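Local atomic coordinates of polyketide Synthase III (Ectocarpus siliculosus, PDB entry 4B0N), a protein that probably acts as a type III polyketide synthase, an acyltransferase of the chalcone synthase family linked to phlorotannin monomer biosynthesis, and binds arachidonic acid here. Residues Val44-Arg56 with Glu361-Ser375. Residues are numbered along the deposited sequence; the frame is centred on the assembly and turned at random.
Sequences VIAGMAIGNPQYR and EYGNMLSPSVMFVLS. With ACD (arachidonic acid), chain D.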
loop_
_atom_site.group_PDB
_atom_site.type_symbol
_atom_site.label_atom_id
_atom_site.label_comp_id
_atom_site.label_asym_id
_atom_site.label_seq_id
_atom_site.Cartn_x
_atom_site.Cartn_y
_atom_site.Cartn_z
ATOM N N VAL A 44 15.738 3.968 -14.880
ATOM C CA VAL A 44 15.307 3.742 -16.261
ATOM C C VAL A 44 14.367 2.544 -16.335
ATOM O O VAL A 44 14.599 1.519 -15.686
ATOM C CB VAL A 44 16.501 3.473 -17.215
ATOM C CG1 VAL A 44 16.028 3.453 -18.663
ATOM C CG2 VAL A 44 17.601 4.512 -17.046
ATOM N N ILE A 45 13.310 2.680 -17.132
ATOM C CA ILE A 45 12.431 1.559 -17.454
ATOM C C ILE A 45 13.143 0.648 -18.457
ATOM O O ILE A 45 13.312 1.002 -19.628
ATOM C CB ILE A 45 11.062 2.041 -17.997
ATOM C CG1 ILE A 45 10.323 2.853 -16.926
ATOM C CG2 ILE A 45 10.211 0.861 -18.455
ATOM C CD1 ILE A 45 9.274 3.799 -17.468
ATOM N N ALA A 46 13.578 -0.516 -17.977
ATOM C CA ALA A 46 14.321 -1.481 -18.791
ATOM C C ALA A 46 13.409 -2.404 -19.606
ATOM O O ALA A 46 13.777 -2.858 -20.691
ATOM C CB ALA A 46 15.265 -2.296 -17.915
ATOM N N GLY A 47 12.221 -2.678 -19.075
ATOM C CA GLY A 47 11.231 -3.496 -19.760
ATOM C C GLY A 47 9.829 -3.094 -19.363
ATOM O O GLY A 47 9.579 -2.732 -18.213
ATOM N N MET A 48 8.914 -3.155 -20.323
ATOM C CA MET A 48 7.521 -2.802 -20.084
ATOM C C MET A 48 6.594 -3.747 -20.844
ATOM O O MET A 48 6.869 -4.116 -21.988
ATOM C CB MET A 48 7.269 -1.346 -20.493
ATOM C CG MET A 48 5.853 -0.844 -20.250
ATOM S SD MET A 48 5.735 0.955 -20.204
ATOM C CE MET A 48 6.157 1.262 -18.491
ATOM N N ALA A 49 5.506 -4.145 -20.194
ATOM C CA ALA A 49 4.484 -4.968 -20.835
ATOM C C ALA A 49 3.086 -4.527 -20.426
ATOM O O ALA A 49 2.841 -4.198 -19.262
ATOM C CB ALA A 49 4.697 -6.441 -20.514
ATOM N N ILE A 50 2.182 -4.508 -21.399
ATOM C CA ILE A 50 0.762 -4.264 -21.143
ATOM C C ILE A 50 -0.018 -5.577 -21.229
ATOM O O ILE A 50 0.425 -6.534 -21.867
ATOM C CB ILE A 50 0.157 -3.209 -22.101
ATOM C CG1 ILE A 50 0.400 -3.591 -23.571
ATOM C CG2 ILE A 50 0.708 -1.825 -21.776
ATOM C CD1 ILE A 50 -0.500 -2.884 -24.565
ATOM N N GLY A 51 -1.175 -5.611 -20.578
ATOM C CA GLY A 51 -1.999 -6.813 -20.539
ATOM C C GLY A 51 -3.456 -6.518 -20.266
ATOM O O GLY A 51 -3.800 -5.490 -19.677
ATOM N N ASN A 52 -4.316 -7.432 -20.697
ATOM C CA ASN A 52 -5.755 -7.280 -20.532
ATOM C C ASN A 52 -6.450 -8.592 -20.191
ATOM O O ASN A 52 -5.952 -9.668 -20.539
ATOM C CB ASN A 52 -6.367 -6.674 -21.794
ATOM C CG ASN A 52 -6.081 -5.198 -21.917
ATOM O OD1 ASN A 52 -6.308 -4.437 -20.983
ATOM N ND2 ASN A 52 -5.572 -4.788 -23.069
ATOM N N PRO A 53 -7.601 -8.512 -19.495
ATOM C CA PRO A 53 -8.397 -9.713 -19.263
ATOM C C PRO A 53 -9.017 -10.259 -20.554
ATOM O O PRO A 53 -8.848 -9.674 -21.630
ATOM C CB PRO A 53 -9.480 -9.236 -18.291
ATOM C CG PRO A 53 -9.570 -7.767 -18.515
ATOM C CD PRO A 53 -8.164 -7.340 -18.800
ATOM N N GLN A 54 -9.740 -11.366 -20.422
ATOM C CA GLN A 54 -10.193 -12.169 -21.552
ATOM C C GLN A 54 -11.183 -11.476 -22.496
ATOM O O GLN A 54 -11.043 -11.561 -23.718
ATOM C CB GLN A 54 -10.804 -13.464 -21.021
ATOM C CG GLN A 54 -10.680 -14.647 -21.962
ATOM C CD GLN A 54 -11.221 -15.924 -21.356
ATOM O OE1 GLN A 54 -11.931 -15.894 -20.348
ATOM N NE2 GLN A 54 -10.890 -17.056 -21.969
ATOM N N TYR A 55 -12.167 -10.785 -21.926
ATOM C CA TYR A 55 -13.340 -10.346 -22.682
ATOM C C TYR A 55 -13.282 -8.897 -23.149
ATOM O O TYR A 55 -13.343 -7.971 -22.345
ATOM C CB TYR A 55 -14.618 -10.600 -21.871
ATOM C CG TYR A 55 -14.746 -12.031 -21.391
ATOM C CD1 TYR A 55 -15.238 -13.027 -22.233
ATOM C CD2 TYR A 55 -14.362 -12.389 -20.098
ATOM C CE1 TYR A 55 -15.348 -14.338 -21.803
ATOM C CE2 TYR A 55 -14.470 -13.699 -19.656
ATOM C CZ TYR A 55 -14.963 -14.672 -20.511
ATOM O OH TYR A 55 -15.073 -15.978 -20.079
ATOM N N ARG A 56 -13.166 -8.716 -24.460
ATOM C CA ARG A 56 -13.246 -7.399 -25.079
ATOM C C ARG A 56 -14.716 -7.074 -25.372
ATOM O O ARG A 56 -15.339 -7.686 -26.242
ATOM C CB ARG A 56 -12.390 -7.361 -26.352
ATOM C CG ARG A 56 -12.760 -6.272 -27.347
ATOM C CD ARG A 56 -11.933 -5.014 -27.167
ATOM N NE ARG A 56 -10.958 -4.842 -28.244
ATOM C CZ ARG A 56 -11.207 -4.230 -29.404
ATOM N NH1 ARG A 56 -12.408 -3.721 -29.664
ATOM N NH2 ARG A 56 -10.246 -4.124 -30.313
ATOM N N GLU A 361 -9.907 2.531 -26.730
ATOM C CA GLU A 361 -9.701 1.093 -26.881
ATOM C C GLU A 361 -9.893 0.319 -25.576
ATOM O O GLU A 361 -10.395 -0.808 -25.590
ATOM C CB GLU A 361 -8.314 0.818 -27.490
ATOM C CG GLU A 361 -7.860 -0.642 -27.518
ATOM C CD GLU A 361 -8.785 -1.571 -28.294
ATOM O OE1 GLU A 361 -9.567 -1.096 -29.149
ATOM O OE2 GLU A 361 -8.722 -2.795 -28.049
ATOM N N TYR A 362 -9.510 0.935 -24.458
ATOM C CA TYR A 362 -9.457 0.241 -23.166
ATOM C C TYR A 362 -10.363 0.824 -22.081
ATOM O O TYR A 362 -10.659 0.146 -21.096
ATOM C CB TYR A 362 -8.017 0.217 -22.639
ATOM C CG TYR A 362 -6.981 -0.328 -23.598
ATOM C CD1 TYR A 362 -6.916 -1.692 -23.891
ATOM C CD2 TYR A 362 -6.048 0.518 -24.196
ATOM C CE1 TYR A 362 -5.963 -2.193 -24.766
ATOM C CE2 TYR A 362 -5.090 0.027 -25.069
ATOM C CZ TYR A 362 -5.050 -1.327 -25.350
ATOM O OH TYR A 362 -4.096 -1.816 -26.218
ATOM N N GLY A 363 -10.784 2.076 -22.250
ATOM C CA GLY A 363 -11.480 2.809 -21.189
ATOM C C GLY A 363 -10.520 3.251 -20.098
ATOM O O GLY A 363 -9.306 3.306 -20.312
ATOM N N ASN A 364 -11.062 3.572 -18.927
ATOM C CA ASN A 364 -10.242 3.937 -17.771
ATOM C C ASN A 364 -9.971 2.734 -16.861
ATOM O O ASN A 364 -10.846 2.286 -16.110
ATOM C CB ASN A 364 -10.880 5.093 -16.991
ATOM C CG ASN A 364 -9.987 5.623 -15.877
ATOM O OD1 ASN A 364 -8.797 5.298 -15.795
ATOM N ND2 ASN A 364 -10.563 6.449 -15.009
ATOM N N MET A 365 -8.746 2.223 -16.935
ATOM C CA MET A 365 -8.344 1.043 -16.174
ATOM C C MET A 365 -7.757 1.408 -14.815
ATOM O O MET A 365 -7.206 0.547 -14.126
ATOM C CB MET A 365 -7.305 0.240 -16.953
ATOM C CG MET A 365 -7.731 -0.204 -18.336
ATOM S SD MET A 365 -6.269 -0.342 -19.374
ATOM C CE MET A 365 -6.707 -1.786 -20.324
ATOM N N LEU A 366 -7.883 2.678 -14.432
ATOM C CA LEU A 366 -7.292 3.196 -13.195
ATOM C C LEU A 366 -5.761 3.301 -13.300
ATOM O O LEU A 366 -5.247 4.015 -14.169
ATOM C CB LEU A 366 -7.713 2.367 -11.967
ATOM C CG LEU A 366 -9.170 2.338 -11.493
ATOM C CD1 LEU A 366 -10.058 1.470 -12.371
ATOM C CD2 LEU A 366 -9.221 1.835 -10.060
ATOM N N SER A 367 -5.049 2.579 -12.432
ATOM C CA SER A 367 -3.589 2.700 -12.298
ATOM C C SER A 367 -2.781 2.465 -13.582
ATOM O O SER A 367 -1.947 3.301 -13.937
ATOM C CB SER A 367 -3.067 1.786 -11.185
ATOM O OG SER A 367 -3.907 1.831 -10.046
ATOM N N PRO A 368 -3.019 1.335 -14.285
ATOM C CA PRO A 368 -2.193 1.051 -15.463
ATOM C C PRO A 368 -2.426 1.983 -16.660
ATOM O O PRO A 368 -1.588 2.034 -17.560
ATOM C CB PRO A 368 -2.583 -0.388 -15.826
ATOM C CG PRO A 368 -3.957 -0.554 -15.285
ATOM C CD PRO A 368 -3.975 0.244 -14.016
ATOM N N SER A 369 -3.541 2.714 -16.666
ATOM C CA SER A 369 -3.923 3.544 -17.812
ATOM C C SER A 369 -2.796 4.457 -18.285
ATOM O O SER A 369 -2.542 4.560 -19.483
ATOM C CB SER A 369 -5.176 4.359 -17.495
ATOM O OG SER A 369 -6.268 3.504 -17.205
ATOM N N VAL A 370 -2.121 5.095 -17.329
ATOM C CA VAL A 370 -0.967 5.960 -17.588
ATOM C C VAL A 370 0.159 5.188 -18.282
ATOM O O VAL A 370 0.801 5.712 -19.192
ATOM C CB VAL A 370 -0.426 6.596 -16.280
ATOM C CG1 VAL A 370 0.473 7.787 -16.584
ATOM C CG2 VAL A 370 -1.568 7.031 -15.373
ATOM N N MET A 371 0.378 3.946 -17.846
ATOM C CA MET A 371 1.398 3.061 -18.421
ATOM C C MET A 371 1.045 2.656 -19.853
ATOM O O MET A 371 1.931 2.424 -20.673
ATOM C CB MET A 371 1.561 1.790 -17.581
ATOM C CG MET A 371 1.437 1.959 -16.076
ATOM S SD MET A 371 2.995 1.774 -15.191
ATOM C CE MET A 371 3.256 0.003 -15.257
ATOM N N PHE A 372 -0.247 2.546 -20.143
ATOM C CA PHE A 372 -0.704 2.226 -21.492
ATOM C C PHE A 372 -0.385 3.370 -22.460
ATOM O O PHE A 372 0.148 3.133 -23.546
ATOM C CB PHE A 372 -2.204 1.901 -21.501
ATOM C CG PHE A 372 -2.526 0.471 -21.155
ATOM C CD1 PHE A 372 -2.423 0.013 -19.845
ATOM C CD2 PHE A 372 -2.956 -0.412 -22.136
ATOM C CE1 PHE A 372 -2.726 -1.302 -19.526
ATOM C CE2 PHE A 372 -3.265 -1.729 -21.822
ATOM C CZ PHE A 372 -3.146 -2.175 -20.517
ATOM N N VAL A 373 -0.709 4.600 -22.059
ATOM C CA VAL A 373 -0.382 5.799 -22.837
ATOM C C VAL A 373 1.131 5.902 -22.999
ATOM O O VAL A 373 1.638 6.085 -24.106
ATOM C CB VAL A 373 -0.904 7.090 -22.163
ATOM C CG1 VAL A 373 -0.577 8.313 -23.009
ATOM C CG2 VAL A 373 -2.403 7.008 -21.909
ATOM N N LEU A 374 1.839 5.771 -21.880
ATOM C CA LEU A 374 3.294 5.794 -21.852
ATOM C C LEU A 374 3.875 4.745 -22.800
ATOM O O LEU A 374 4.798 5.034 -23.560
ATOM C CB LEU A 374 3.778 5.580 -20.412
ATOM C CG LEU A 374 5.193 5.923 -19.927
ATOM C CD1 LEU A 374 6.106 4.707 -20.019
ATOM C CD2 LEU A 374 5.801 7.142 -20.620
ATOM N N SER A 375 3.308 3.539 -22.769
ATOM C CA SER A 375 3.737 2.448 -23.647
ATOM C C SER A 375 3.106 2.549 -25.036
ATOM O O SER A 375 2.836 1.532 -25.685
ATOM C CB SER A 375 3.436 1.082 -23.021
ATOM O OG SER A 375 3.893 0.027 -23.851
HETATM C C1 ACD D . -10.919 7.623 -10.083
HETATM C C2 ACD D . -10.407 6.795 -8.924
HETATM C C3 ACD D . -10.672 5.316 -9.189
HETATM C C4 ACD D . -10.991 4.574 -7.898
HETATM C C5 ACD D . -11.654 3.254 -8.209
HETATM C C6 ACD D . -12.045 2.445 -7.227
HETATM C C7 ACD D . -12.693 1.125 -7.566
HETATM C C8 ACD D . -14.175 1.277 -7.809
HETATM C C9 ACD D . -14.793 0.405 -8.605
HETATM C C10 ACD D . -16.276 0.522 -8.864
HETATM C C11 ACD D . -16.531 0.768 -10.330
HETATM C C12 ACD D . -17.425 0.034 -10.986
HETATM C C13 ACD D . -17.674 0.297 -12.452
HETATM C C14 ACD D . -17.632 -0.990 -13.242
HETATM C C15 ACD D . -17.648 -0.941 -14.572
HETATM C C16 ACD D . -17.611 -2.208 -15.392
HETATM C C17 ACD D . -19.039 -2.654 -15.686
HETATM C C18 ACD D . -19.434 -2.426 -17.140
HETATM C C19 ACD D . -20.870 -1.926 -17.216
HETATM C C20 ACD D . -21.381 -1.937 -18.639
HETATM O O1 ACD D . -10.179 8.511 -10.565
#
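Glu-361 OE2 is held by two groups: Arg-56 NH2 makes a salt bridge to it at 3.0 Å, and the hydroxyl of Tyr-92, which also takes the hydrogen bond of Arg-56 NE, bonds to the same oxygen. In this thiolase-fold enzyme the contact joins the N-terminal half to the C-terminal half: the edge strand 42-51 and the following strand 55-58 pack on the end of helix 353-362, the loop and the start of helix 369-385. The carboxylate stands over one face of the guanidinium, their planes 80° apart; the arginine bends at chi2 and chi3 and the glutamate at chi2, which together bring it there.

Farther along, Ile-50 packs on Phe-372. Its CG2 sits 3.8 Å from the ring centroid and only 4° off the normal, a CH-pi contact, while Gly-51 O meets the ring edge 3.5 Å from CZ. The ring is sandwiched, Ile-50 CG2 over its centre and Met-365 SD toward the rim of the other face. Asn-52 crosses Tyr-362 at about a right angle, its ND2 nearest the ring at CE1.

Beyond Phe-372, Met-48 extends with CG anti to the backbone N (chi1 -178°) and then bends at chi3, bringing SD 3.6 Å from Ser-375 CB and CE against Leu-374. In the loop between the helices, Asn-364 OD1 accepts from Leu-366 N, an Asx turn, and Leu-366 CD2 lies 3.4 Å from C5 of the bound arachidonic acid.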